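Probable oxidoreductase (Mycobacterium abscessus, PDB 4EYE) probably acts as an oxidoreductase of the quinone oxidoreductase (zeta-crystallin) branch of the medium-chain dehydrogenase/reductase family. Local coordinates at residues Val52-Ala57 with Val89-Pro94; Gly83-Gly88 with Leu140-His145; Pro130-Ala135 with Met309-Ser314; Met147-Ala152 with Val281-Phe286; Gly167-Ile172 with Val191-Ala196. All blocks are in the same frame, centred on the assembly; numbering follows the deposited sequence.

In the fold
The contacts run from the GroES-like to the nucleotide-binding Rossmann domain. Contacts 1 and 2, centres about 14 Å apart, share strand 85-92, which contact 2 ties to the turn before helix 143-154. That helix enters contact 4, packing on the start of helix 283-289, just after the parallel sheet's outermost strand 277-280. Contact 3 joins the loop into helix 134-140 and its first turn to the loop into strand 313-318. Its centre is about 11 Å from that of contact 2. Contact 5, at the glycine-rich turn, lies about 33 Å from contact 1 between centres. Contacts 4 and 5 nest within the loop closed by contact 3: the chain leaves for the Rossmann domain and returns.

Contact 1 (Val52-Ala57 with Val89-Pro94); sequences VVDVKA and VVRSAP
Strands 51-55 and 85-92 run antiparallel here, with Asp54 and Val89 as a hydrogen-bonded pair (Asp54 N to Val89 O 2.8 Å, Val89 N to Asp54 O 3.0 Å), Val53 opposite Val90 as a non-hydrogen-bonded one, and a shift of one residue between Val53 and Val52. At that shift Arg91 and Ser92 both face Val52, a classic beta bulge: Val52 O accepts Arg91 N at 2.9 Å and, weakly, Ser92 N at 3.3 Å, while Val52 N donates to Ser92 O at 2.9 Å. The bulge belongs to the curled sheet of the GroES-like domain. Arg91 points toward the neighbouring strand; its CG is anti to the backbone N (chi1 177°), and a bend at chi3 brings the guanidinium to Asp54, whose carboxylate it holds side-on. NE meets OD1 of Asp54 at 2.9 Å within the guanidinium plane, and NH2 meets OD2 at 2.9 Å from a tilted position, each oxygen using its syn lone pair. The two flat groups are turned 40° from each other, and the NE bond is the straighter (166°). Arg117 also approaches Asp54, as a long and weak ion pair. Val53 and Val90 point to the other face, where both pack on Val105 of strand 104-108.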
# COMPACT_ATOMS: atom_id res chain seq x y z
N VAL A 52 -4.59 -5.70 21.38
CA VAL A 52 -4.21 -4.30 21.49
C VAL A 52 -2.73 -4.24 21.16
O VAL A 52 -1.94 -4.99 21.72
CB VAL A 52 -4.49 -3.76 22.91
CG1 VAL A 52 -3.96 -2.34 23.05
CG2 VAL A 52 -5.99 -3.87 23.24
N VAL A 53 -2.39 -3.33 20.25
CA VAL A 53 -1.00 -3.11 19.75
C VAL A 53 -0.57 -1.71 20.16
O VAL A 53 -1.31 -0.73 19.92
CB VAL A 53 -0.92 -3.22 18.21
CG1 VAL A 53 0.51 -3.02 17.71
CG2 VAL A 53 -1.40 -4.58 17.71
N ASP A 54 0.62 -1.60 20.77
CA ASP A 54 1.31 -0.34 20.92
C ASP A 54 1.94 0.05 19.58
O ASP A 54 2.88 -0.59 19.09
CB ASP A 54 2.42 -0.40 22.02
CG ASP A 54 1.85 -0.46 23.42
OD1 ASP A 54 0.61 -0.47 23.61
OD2 ASP A 54 2.61 -0.54 24.39
N VAL A 55 1.44 1.14 19.02
CA VAL A 55 1.79 1.52 17.64
C VAL A 55 3.16 2.15 17.66
O VAL A 55 3.37 3.13 18.39
CB VAL A 55 0.73 2.48 17.03
CG1 VAL A 55 1.11 2.96 15.63
CG2 VAL A 55 -0.65 1.80 17.00
N LYS A 56 4.08 1.61 16.85
CA LYS A 56 5.38 2.25 16.60
C LYS A 56 5.47 2.95 15.26
O LYS A 56 6.29 3.81 15.08
CB LYS A 56 6.53 1.20 16.73
CG LYS A 56 6.48 0.44 18.07
CD LYS A 56 6.87 1.35 19.24
CE LYS A 56 6.60 0.69 20.60
NZ LYS A 56 6.79 1.68 21.68
N ALA A 57 4.68 2.50 14.28
CA ALA A 57 4.62 3.20 13.04
C ALA A 57 3.18 3.02 12.47
O ALA A 57 2.66 1.92 12.47
CB ALA A 57 5.71 2.69 12.08
N VAL A 89 4.02 -3.40 18.88
CA VAL A 89 4.28 -4.47 19.83
C VAL A 89 2.97 -4.79 20.49
O VAL A 89 2.24 -3.90 20.94
CB VAL A 89 5.38 -4.06 20.88
CG1 VAL A 89 5.60 -5.13 21.93
CG2 VAL A 89 6.70 -3.81 20.19
N VAL A 90 2.65 -6.05 20.54
CA VAL A 90 1.43 -6.47 21.20
C VAL A 90 1.50 -6.15 22.69
O VAL A 90 2.47 -6.52 23.34
CB VAL A 90 1.21 -7.97 21.05
CG1 VAL A 90 0.09 -8.45 21.97
CG2 VAL A 90 0.95 -8.34 19.56
N ARG A 91 0.44 -5.51 23.21
CA ARG A 91 0.20 -5.28 24.63
C ARG A 91 -0.71 -6.37 25.24
O ARG A 91 -0.38 -6.93 26.27
CB ARG A 91 -0.46 -3.93 24.83
CG ARG A 91 -0.83 -3.60 26.27
CD ARG A 91 -1.26 -2.16 26.44
NE ARG A 91 -0.13 -1.23 26.30
CZ ARG A 91 0.70 -0.88 27.30
NH1 ARG A 91 0.54 -1.35 28.54
NH2 ARG A 91 1.68 -0.03 27.06
N SER A 92 -1.82 -6.70 24.59
CA SER A 92 -2.67 -7.80 25.02
C SER A 92 -3.25 -8.55 23.80
O SER A 92 -3.37 -7.99 22.68
CB SER A 92 -3.81 -7.32 25.92
OG SER A 92 -4.67 -6.40 25.25
N ALA A 93 -3.61 -9.81 24.06
CA ALA A 93 -4.14 -10.70 23.05
C ALA A 93 -4.85 -11.88 23.74
O ALA A 93 -4.46 -12.28 24.84
CB ALA A 93 -3.05 -11.20 22.14
N PRO A 94 -5.90 -12.44 23.11
CA PRO A 94 -6.61 -13.56 23.73
C PRO A 94 -5.81 -14.86 23.76
O PRO A 94 -4.94 -15.10 22.90
CB PRO A 94 -7.84 -13.77 22.82
CG PRO A 94 -7.84 -12.66 21.85
CD PRO A 94 -6.41 -12.17 21.77

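Contact 2 (Gly83-Gly88 with Leu140-His145)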
# COMPACT_ATOMS: atom_id res chain seq x y z
N GLY A 83 -6.64 5.83 9.81
CA GLY A 83 -5.41 5.02 9.71
C GLY A 83 -5.73 3.55 9.70
O GLY A 83 -6.29 2.99 10.69
N ILE A 84 -5.40 2.92 8.58
CA ILE A 84 -5.71 1.54 8.37
C ILE A 84 -4.58 0.61 8.77
O ILE A 84 -4.83 -0.52 9.12
CB ILE A 84 -6.05 1.27 6.90
CG1 ILE A 84 -7.39 1.94 6.52
CG2 ILE A 84 -5.96 -0.23 6.63
CD1 ILE A 84 -7.80 1.68 5.05
N GLU A 85 -3.35 1.07 8.71
CA GLU A 85 -2.17 0.21 8.78
C GLU A 85 -1.33 0.60 9.97
O GLU A 85 -0.97 1.76 10.07
CB GLU A 85 -1.24 0.51 7.59
CG GLU A 85 -1.72 0.24 6.24
CD GLU A 85 -0.74 0.79 5.22
OE1 GLU A 85 -0.59 2.06 5.17
OE2 GLU A 85 -0.15 -0.04 4.49
N THR A 86 -0.98 -0.37 10.82
CA THR A 86 -0.06 -0.16 11.97
C THR A 86 0.93 -1.29 12.13
O THR A 86 0.68 -2.44 11.69
CB THR A 86 -0.81 0.02 13.32
OG1 THR A 86 -1.67 -1.10 13.59
CG2 THR A 86 -1.66 1.35 13.31
N ALA A 87 2.06 -0.97 12.76
CA ALA A 87 3.00 -1.94 13.19
C ALA A 87 3.53 -1.51 14.55
O ALA A 87 3.72 -0.31 14.82
CB ALA A 87 4.13 -2.10 12.17
N GLY A 88 3.74 -2.49 15.43
CA GLY A 88 4.25 -2.21 16.76
C GLY A 88 4.40 -3.48 17.60
O GLY A 88 4.82 -4.50 17.07
N LEU A 140 4.62 -2.71 4.31
CA LEU A 140 4.14 -3.94 3.71
C LEU A 140 2.62 -4.05 3.69
O LEU A 140 2.05 -4.67 2.80
CB LEU A 140 4.64 -5.19 4.46
CG LEU A 140 6.06 -5.68 4.35
CD1 LEU A 140 6.27 -6.96 5.19
CD2 LEU A 140 6.51 -5.91 2.89
N ILE A 141 1.93 -3.46 4.66
CA ILE A 141 0.56 -3.89 4.95
C ILE A 141 -0.49 -3.74 3.85
O ILE A 141 -1.00 -4.74 3.37
CB ILE A 141 0.03 -3.31 6.27
CG1 ILE A 141 0.88 -3.80 7.43
CG2 ILE A 141 -1.43 -3.72 6.49
CD1 ILE A 141 0.58 -3.12 8.76
N ALA A 142 -0.84 -2.52 3.46
CA ALA A 142 -1.78 -2.34 2.34
C ALA A 142 -1.07 -2.55 1.01
O ALA A 142 -1.53 -3.40 0.20
CB ALA A 142 -2.46 -0.97 2.37
N ASN A 143 0.04 -1.86 0.79
CA ASN A 143 0.60 -1.84 -0.54
C ASN A 143 1.22 -3.16 -1.07
O ASN A 143 1.02 -3.52 -2.24
CB ASN A 143 1.60 -0.68 -0.74
CG ASN A 143 0.97 0.71 -0.49
OD1 ASN A 143 -0.24 0.84 -0.52
ND2 ASN A 143 1.82 1.74 -0.24
N TYR A 144 1.93 -3.87 -0.21
CA TYR A 144 2.66 -5.08 -0.63
C TYR A 144 1.76 -6.29 -0.71
O TYR A 144 1.93 -7.11 -1.64
CB TYR A 144 3.95 -5.30 0.22
CG TYR A 144 5.03 -4.25 -0.11
CD1 TYR A 144 4.88 -2.90 0.25
CD2 TYR A 144 6.17 -4.60 -0.82
CE1 TYR A 144 5.83 -1.96 -0.05
CE2 TYR A 144 7.12 -3.65 -1.15
CZ TYR A 144 6.98 -2.34 -0.75
OH TYR A 144 7.95 -1.39 -1.11
N HIS A 145 0.81 -6.43 0.22
CA HIS A 145 -0.14 -7.52 0.13
C HIS A 145 -1.03 -7.36 -1.06
O HIS A 145 -1.34 -8.33 -1.71
CB HIS A 145 -1.02 -7.65 1.40
CG HIS A 145 -0.33 -8.30 2.53
ND1 HIS A 145 -0.46 -9.61 2.79
CD2 HIS A 145 0.58 -7.80 3.47
CE1 HIS A 145 0.32 -9.92 3.82
NE2 HIS A 145 0.95 -8.82 4.23
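One hydrogen bond joins Glu85 to Ala142: Ala142 N donates to Glu85 OE2 at 2.8 Å and 163°, meeting the oxygen on its anti side and 22° out of the carboxylate plane. The other oxygen, OE1, is taken by a salt bridge to Lys337, and the carboxylate is therefore gripped at both oxygens, by a backbone amide and by a lysine. With chi1 at -64° and the chain extended beyond CG, the Glu85 side chain reaches out from strand 85-92 to the turn between helices 134-140 and 143-154.

Van der Waals contacts surround this bond. The side chains of Glu85 and Ile141 run antiparallel alongside each other, Glu85 CG 4.0 Å from Ile141 CB. The methyl of Ala142 lies against the acid as well, its CB 3.3 Å from Glu85 OE2. Ile141 sends its longer branch toward the strand, and CD1 ends against Thr86 O, at a distance (3.0 Å) short enough to be doubtful in detail. Ile141 also packs on Met106 and Phe108 of strand 104-108, on the same sheet.

Ile141 O is hydrogen-bonded to a bound methylpentanediol, probably from the crystallisation liquor. The arrangement is that of the junction between the two domains of a medium-chain dehydrogenase/reductase, where the turn that opens helix 143-154 rests against the GroES-like sheet, beside the cleft that holds cofactor and substrate in relatives.

Contact 3 (Pro130-Ala135 with Met309-Ser314)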
# COMPACT_ATOMS: atom_id res chain seq x y z
N PRO A 130 11.34 -10.52 10.73
CA PRO A 130 12.42 -10.07 11.64
C PRO A 130 13.46 -9.19 10.97
O PRO A 130 14.15 -8.46 11.68
CB PRO A 130 13.06 -11.37 12.14
CG PRO A 130 12.65 -12.43 11.19
CD PRO A 130 11.31 -11.99 10.60
N GLN A 131 13.56 -9.21 9.65
CA GLN A 131 14.56 -8.38 8.97
C GLN A 131 14.16 -6.88 8.93
O GLN A 131 15.00 -6.02 8.61
CB GLN A 131 14.78 -8.87 7.53
CG GLN A 131 15.35 -10.29 7.44
CD GLN A 131 14.29 -11.37 7.22
OE1 GLN A 131 13.12 -11.20 7.53
NE2 GLN A 131 14.72 -12.49 6.70
N LEU A 132 12.89 -6.56 9.22
CA LEU A 132 12.35 -5.22 9.01
C LEU A 132 12.23 -4.45 10.30
O LEU A 132 11.86 -5.00 11.37
CB LEU A 132 10.97 -5.29 8.29
CG LEU A 132 10.92 -5.99 6.92
CD1 LEU A 132 9.50 -5.86 6.35
CD2 LEU A 132 11.98 -5.46 5.95
N ASP A 133 12.44 -3.14 10.21
CA ASP A 133 11.99 -2.30 11.30
C ASP A 133 10.47 -2.03 11.18
O ASP A 133 9.85 -2.44 10.22
CB ASP A 133 12.84 -1.01 11.41
CG ASP A 133 12.55 0.02 10.35
OD1 ASP A 133 11.46 0.00 9.70
OD2 ASP A 133 13.40 0.89 10.17
N ASP A 134 9.89 -1.36 12.19
CA ASP A 134 8.43 -1.15 12.24
C ASP A 134 7.86 -0.30 11.11
O ASP A 134 6.78 -0.56 10.62
CB ASP A 134 7.99 -0.61 13.62
CG ASP A 134 8.21 -1.63 14.70
OD1 ASP A 134 8.30 -2.85 14.41
OD2 ASP A 134 8.30 -1.26 15.86
N ALA A 135 8.60 0.71 10.68
CA ALA A 135 8.19 1.50 9.48
C ALA A 135 8.17 0.65 8.19
O ALA A 135 7.25 0.71 7.39
CB ALA A 135 9.10 2.69 9.30
N MET A 309 14.36 -7.84 0.00
CA MET A 309 13.46 -6.71 -0.27
C MET A 309 13.29 -5.83 0.98
O MET A 309 12.97 -6.31 2.06
CB MET A 309 12.09 -7.20 -0.77
CG MET A 309 11.18 -6.11 -1.29
SD MET A 309 9.61 -6.76 -1.90
CE MET A 309 8.77 -7.26 -0.39
N ARG A 310 13.46 -4.54 0.81
CA ARG A 310 13.25 -3.60 1.88
C ARG A 310 12.34 -2.47 1.38
O ARG A 310 12.75 -1.67 0.53
CB ARG A 310 14.61 -3.00 2.37
CG ARG A 310 15.57 -3.98 2.97
CD ARG A 310 15.06 -4.56 4.30
NE ARG A 310 16.02 -5.51 4.83
CZ ARG A 310 16.06 -6.81 4.52
NH1 ARG A 310 15.18 -7.35 3.66
NH2 ARG A 310 17.02 -7.58 5.05
N PRO A 311 11.11 -2.44 1.83
CA PRO A 311 10.22 -1.33 1.46
C PRO A 311 10.80 0.03 1.78
O PRO A 311 11.15 0.29 2.95
CB PRO A 311 8.97 -1.59 2.32
CG PRO A 311 8.98 -3.06 2.57
CD PRO A 311 10.44 -3.40 2.73
N PRO A 312 10.93 0.90 0.77
CA PRO A 312 11.42 2.28 1.04
C PRO A 312 10.45 3.11 1.86
O PRO A 312 9.27 3.17 1.54
CB PRO A 312 11.62 2.89 -0.35
CG PRO A 312 11.48 1.78 -1.33
CD PRO A 312 10.75 0.63 -0.67
N VAL A 313 10.95 3.72 2.92
CA VAL A 313 10.21 4.63 3.73
C VAL A 313 10.86 6.01 3.65
O VAL A 313 11.99 6.19 4.10
CB VAL A 313 10.13 4.18 5.20
CG1 VAL A 313 9.29 5.19 5.99
CG2 VAL A 313 9.49 2.79 5.30
N SER A 314 10.14 6.96 3.06
CA SER A 314 10.77 8.24 2.67
C SER A 314 10.64 9.29 3.79
O SER A 314 11.45 10.22 3.88
CB SER A 314 10.18 8.74 1.37
OG SER A 314 8.76 8.93 1.48
O HOH W 1 17.68 -6.58 8.10
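NH1 of Arg310, whose guanidinium lies against Gln131, is gripped by two backbone oxygens, Met309 O at 2.9 Å and Val305 O. The oxygen of Met309 lies in the guanidinium plane, yet NH1 stands above the carbonyl plane of Met309, 64° out of it and away from the lone pairs. The fold-back of the side chain brings this about: a bend at chi2 (-67°) returns the arginine over its own preceding residue. Fixed by these bonds, the flat group offers one face to Gln131, whose CB sits over the rim 3.6 Å from Arg310 NH2. The amide of Gln131 itself turns away, and the two side chains cross at about a right angle. A water bridges the same pair, donating to Gln131 O at 2.8 Å and receiving a weak bond from Arg310 NH2.

The rest of the contact is apolar. Leu132 reaches in with one branch, its CD2 3.6 Å from Arg310 CD and 4.1 Å from Pro311 CD, and thereby touches the aliphatic part of the arginine together with the proline ring. Farther along, Val313 CG2 lies 3.7 Å from Ala135 O and 4.0 Å from Ala135 CB.

Asp133 is the N-cap of helix 134-140, with OD1 bonded to Glu136 N and OD2 in a salt bridge to Arg316 of strand 313-318. The whole contact thus sets the start of that helix beside the loop leading into strand 313-318, with helix 293-306 packing on Gln131 and Leu132 and helix 171-182 on Met309 and Pro312.

Contact 4 (Met147-Ala152 with Val281-Phe286); sequences MYFAYA and VAWGEF
Phe149 meets two aromatic rings obliquely, its plane turned 35° from the Trp283 six-membered ring and 36° from the Phe286 ring. The three make a compact aromatic cluster. Trp283 CE3 comes in over one face of Phe149, 3.4 Å from CG. Phe149 CE1 stands over one face of the Phe286 ring, 3.3 Å from Phe286 CD2. The base of the same side chain is used too, since Phe149 CB rests over the face of the Trp283 six-membered ring, 4.1 Å from its centroid, in a CH-pi contact.

With CG anti to the backbone N (chi1 168°), the Phe149 ring swings straight out from helix 143-154 to the first turn of helix 283-289, where Trp283 and Phe286 stand three residues apart. Val281, in the loop just before that helix, adds an aliphatic contact: its CG1 lies 3.9 Å from Phe149 CE2 and 4.0 Å from Ala150 CB. Phe286 is also stacked with His290, and Trp283 packs on Tyr293 and Leu294 of helix 293-306, which extends the cluster beyond the two segments.

No hydrogen bond links the segments. The indole NE1 makes a weak bond to a bound methylpentanediol, probably from the crystallisation liquor. The chemistry therefore implies that helix 143-154 is held to the start of helix 283-289, just after the outermost strand 277-280, by shape and dispersion between carbon surfaces, with the polar group of the tryptophan used on another side.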
# COMPACT_ATOMS: atom_id res chain seq x y z
N MET A 147 -0.23 -5.89 -3.94
CA MET A 147 0.56 -6.17 -5.12
C MET A 147 1.02 -7.63 -5.21
O MET A 147 1.04 -8.17 -6.31
CB MET A 147 1.71 -5.16 -5.32
CG MET A 147 1.26 -3.75 -5.76
SD MET A 147 0.12 -3.75 -7.21
CE MET A 147 1.03 -4.77 -8.37
N TYR A 148 1.25 -8.31 -4.08
CA TYR A 148 1.51 -9.76 -4.10
C TYR A 148 0.29 -10.49 -4.68
O TYR A 148 0.42 -11.29 -5.61
CB TYR A 148 1.85 -10.34 -2.73
CG TYR A 148 2.45 -11.72 -2.84
CD1 TYR A 148 3.83 -11.89 -2.89
CD2 TYR A 148 1.65 -12.84 -2.94
CE1 TYR A 148 4.41 -13.13 -3.04
CE2 TYR A 148 2.21 -14.10 -3.10
CZ TYR A 148 3.61 -14.22 -3.13
OH TYR A 148 4.17 -15.45 -3.27
N PHE A 149 -0.87 -10.22 -4.10
CA PHE A 149 -2.14 -10.70 -4.63
C PHE A 149 -2.35 -10.38 -6.11
O PHE A 149 -2.69 -11.26 -6.87
CB PHE A 149 -3.26 -10.08 -3.80
CG PHE A 149 -4.63 -10.25 -4.39
CD1 PHE A 149 -5.25 -11.50 -4.43
CD2 PHE A 149 -5.33 -9.14 -4.82
CE1 PHE A 149 -6.55 -11.64 -4.91
CE2 PHE A 149 -6.64 -9.28 -5.32
CZ PHE A 149 -7.24 -10.52 -5.35
N ALA A 150 -2.14 -9.12 -6.50
CA ALA A 150 -2.30 -8.72 -7.91
C ALA A 150 -1.44 -9.55 -8.83
O ALA A 150 -1.89 -9.99 -9.91
CB ALA A 150 -1.93 -7.22 -8.12
N TYR A 151 -0.19 -9.70 -8.45
CA TYR A 151 0.76 -10.47 -9.27
C TYR A 151 0.56 -11.99 -9.22
O TYR A 151 0.46 -12.68 -10.27
CB TYR A 151 2.17 -10.15 -8.84
CG TYR A 151 2.70 -8.81 -9.29
CD1 TYR A 151 2.33 -8.25 -10.49
CD2 TYR A 151 3.62 -8.11 -8.50
CE1 TYR A 151 2.87 -7.04 -10.92
CE2 TYR A 151 4.13 -6.90 -8.90
CZ TYR A 151 3.78 -6.36 -10.09
OH TYR A 151 4.38 -5.15 -10.47
N ALA A 152 0.44 -12.52 -8.02
CA ALA A 152 0.43 -13.97 -7.86
C ALA A 152 -0.92 -14.56 -8.21
O ALA A 152 -0.97 -15.59 -8.86
CB ALA A 152 0.80 -14.33 -6.45
N VAL A 281 -8.63 -5.86 -9.82
CA VAL A 281 -7.90 -6.18 -8.61
C VAL A 281 -8.60 -5.44 -7.47
O VAL A 281 -8.56 -4.22 -7.40
CB VAL A 281 -6.43 -5.73 -8.69
CG1 VAL A 281 -5.69 -6.08 -7.39
CG2 VAL A 281 -5.71 -6.33 -9.92
N ALA A 282 -9.23 -6.19 -6.57
CA ALA A 282 -9.94 -5.61 -5.42
C ALA A 282 -9.58 -6.50 -4.23
O ALA A 282 -10.25 -7.46 -3.96
CB ALA A 282 -11.48 -5.60 -5.65
N TRP A 283 -8.48 -6.15 -3.56
CA TRP A 283 -7.86 -7.01 -2.55
C TRP A 283 -8.73 -7.14 -1.33
O TRP A 283 -8.99 -8.27 -0.84
CB TRP A 283 -6.51 -6.42 -2.21
CG TRP A 283 -5.75 -7.01 -1.07
CD1 TRP A 283 -5.09 -6.33 -0.06
CD2 TRP A 283 -5.53 -8.43 -0.80
NE1 TRP A 283 -4.50 -7.20 0.79
CE2 TRP A 283 -4.74 -8.48 0.42
CE3 TRP A 283 -5.95 -9.62 -1.37
CZ2 TRP A 283 -4.34 -9.68 0.98
CZ3 TRP A 283 -5.56 -10.83 -0.79
CH2 TRP A 283 -4.75 -10.86 0.34
N GLY A 284 -9.16 -5.99 -0.81
CA GLY A 284 -10.07 -5.93 0.38
C GLY A 284 -11.27 -6.84 0.18
O GLY A 284 -11.57 -7.70 1.00
N GLU A 285 -11.92 -6.70 -0.97
CA GLU A 285 -13.09 -7.49 -1.26
C GLU A 285 -12.73 -8.97 -1.36
O GLU A 285 -13.45 -9.83 -0.88
CB GLU A 285 -13.74 -6.99 -2.56
CG GLU A 285 -14.99 -7.76 -2.97
CD GLU A 285 -16.03 -7.74 -1.86
OE1 GLU A 285 -16.21 -6.65 -1.25
OE2 GLU A 285 -16.64 -8.79 -1.60
N PHE A 286 -11.60 -9.27 -1.98
CA PHE A 286 -11.17 -10.67 -2.09
C PHE A 286 -10.91 -11.30 -0.73
O PHE A 286 -11.30 -12.43 -0.46
CB PHE A 286 -9.90 -10.77 -2.96
CG PHE A 286 -9.44 -12.18 -3.20
CD1 PHE A 286 -10.04 -12.96 -4.17
CD2 PHE A 286 -8.43 -12.73 -2.42
CE1 PHE A 286 -9.61 -14.27 -4.38
CE2 PHE A 286 -8.02 -14.06 -2.60
CZ PHE A 286 -8.60 -14.82 -3.58

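Contact 5 (Gly167-Ile172 with Val191-Ala196)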
# COMPACT_ATOMS: atom_id res chain seq x y z
N GLY A 167 2.35 5.37 -12.31
CA GLY A 167 2.34 6.05 -10.97
C GLY A 167 3.46 5.50 -10.06
O GLY A 167 3.25 5.21 -8.88
N ALA A 168 4.62 5.30 -10.66
CA ALA A 168 5.60 4.33 -10.17
C ALA A 168 6.25 4.75 -8.85
O ALA A 168 6.65 3.88 -8.11
CB ALA A 168 6.65 4.09 -11.22
N ALA A 169 6.32 6.05 -8.57
CA ALA A 169 6.91 6.55 -7.28
C ALA A 169 5.94 6.54 -6.07
O ALA A 169 6.34 6.83 -4.97
CB ALA A 169 7.44 7.99 -7.47
N GLY A 170 4.65 6.26 -6.30
CA GLY A 170 3.68 6.26 -5.24
C GLY A 170 3.80 4.96 -4.43
O GLY A 170 4.68 4.14 -4.68
N GLY A 171 2.92 4.79 -3.44
CA GLY A 171 3.02 3.63 -2.53
C GLY A 171 2.83 2.31 -3.26
O GLY A 171 3.64 1.41 -3.20
N ILE A 172 1.76 2.25 -4.04
CA ILE A 172 1.44 1.07 -4.77
C ILE A 172 2.47 0.79 -5.85
O ILE A 172 2.95 -0.31 -5.97
CB ILE A 172 0.04 1.18 -5.38
CG1 ILE A 172 -0.98 1.12 -4.26
CG2 ILE A 172 -0.15 0.00 -6.35
CD1 ILE A 172 -1.21 -0.33 -3.80
N VAL A 191 6.85 7.67 -14.62
CA VAL A 191 6.61 8.61 -13.53
C VAL A 191 5.89 9.86 -14.04
O VAL A 191 6.33 10.49 -14.99
CB VAL A 191 7.91 9.03 -12.82
CG1 VAL A 191 8.56 7.84 -12.09
CG2 VAL A 191 8.89 9.72 -13.78
N ASN A 192 4.79 10.24 -13.41
CA ASN A 192 4.25 11.56 -13.71
C ASN A 192 4.91 12.70 -12.92
O ASN A 192 4.74 13.86 -13.27
CB ASN A 192 2.72 11.61 -13.68
CG ASN A 192 2.12 11.11 -12.40
OD1 ASN A 192 2.12 11.81 -11.39
ND2 ASN A 192 1.56 9.89 -12.45
N ARG A 193 5.69 12.36 -11.89
CA ARG A 193 6.51 13.35 -11.17
C ARG A 193 7.98 13.12 -11.55
O ARG A 193 8.61 12.19 -11.06
CB ARG A 193 6.33 13.20 -9.65
CG ARG A 193 4.97 13.67 -9.12
CD ARG A 193 4.78 13.24 -7.66
NE ARG A 193 4.57 11.78 -7.51
CZ ARG A 193 4.51 11.14 -6.35
NH1 ARG A 193 4.60 11.81 -5.19
NH2 ARG A 193 4.33 9.81 -6.33
N THR A 194 8.51 13.93 -12.46
CA THR A 194 9.84 13.65 -13.03
C THR A 194 10.96 13.81 -11.99
O THR A 194 12.02 13.21 -12.13
CB THR A 194 10.12 14.49 -14.29
OG1 THR A 194 10.15 15.87 -13.94
CG2 THR A 194 9.04 14.24 -15.37
N ALA A 195 10.73 14.59 -10.94
CA ALA A 195 11.66 14.67 -9.81
C ALA A 195 11.83 13.31 -9.06
O ALA A 195 12.76 13.16 -8.26
CB ALA A 195 11.21 15.77 -8.84
N ALA A 196 10.96 12.33 -9.33
CA ALA A 196 11.05 11.00 -8.67
C ALA A 196 11.83 9.98 -9.48
O ALA A 196 11.91 8.81 -9.10
CB ALA A 196 9.64 10.44 -8.40
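Arg193 reaches the turn at Gly170 because CG leaves on the side facing away from its own carbonyl carbon (chi1 -72°) and the chain bends at chi3 (-71°), which brings the NH2 end of the guanidinium up to the backbone of Ala169 and Gly170. That turn is the glycine-rich loop after the first strand of the Rossmann fold, within the signature sequence of quinone oxidoreductases and zeta-crystallins, and the partner segment follows the second strand, 186-191. In relatives such a loop passes close to the cofactor's phosphates and the end of the second strand lies near its adenosine ribose, and the same is probable here.

The loop is shaped by a type I turn from Gly167 to Gly170, closed by Gly170 N to Gly167 O at 3.1 Å, and Gly167 adopts a positive phi. Gly170 then serves as N-cap of helix 171-182. Arg193 NH2 sits 3.6 Å from Gly170 N, with Gly170 at the edge of the guanidinium and near its plane, and 3.7 Å from Ala169 C. This is packing, since the firm polar partners of the arginine are Gly332 O and Val334 O, both bonded to NH1. They fix the guanidinium beside the loop from another side.

At the strand end, Ala168 CB meets Val191 CG1 at 4.3 Å, while Val191 also packs on helix 197-203. Where the 3-10 turn 194-196 comes up to the loop, Ala196 CB presses to 3.4 Å from Ala169 CB, closer than two methyls usually stand.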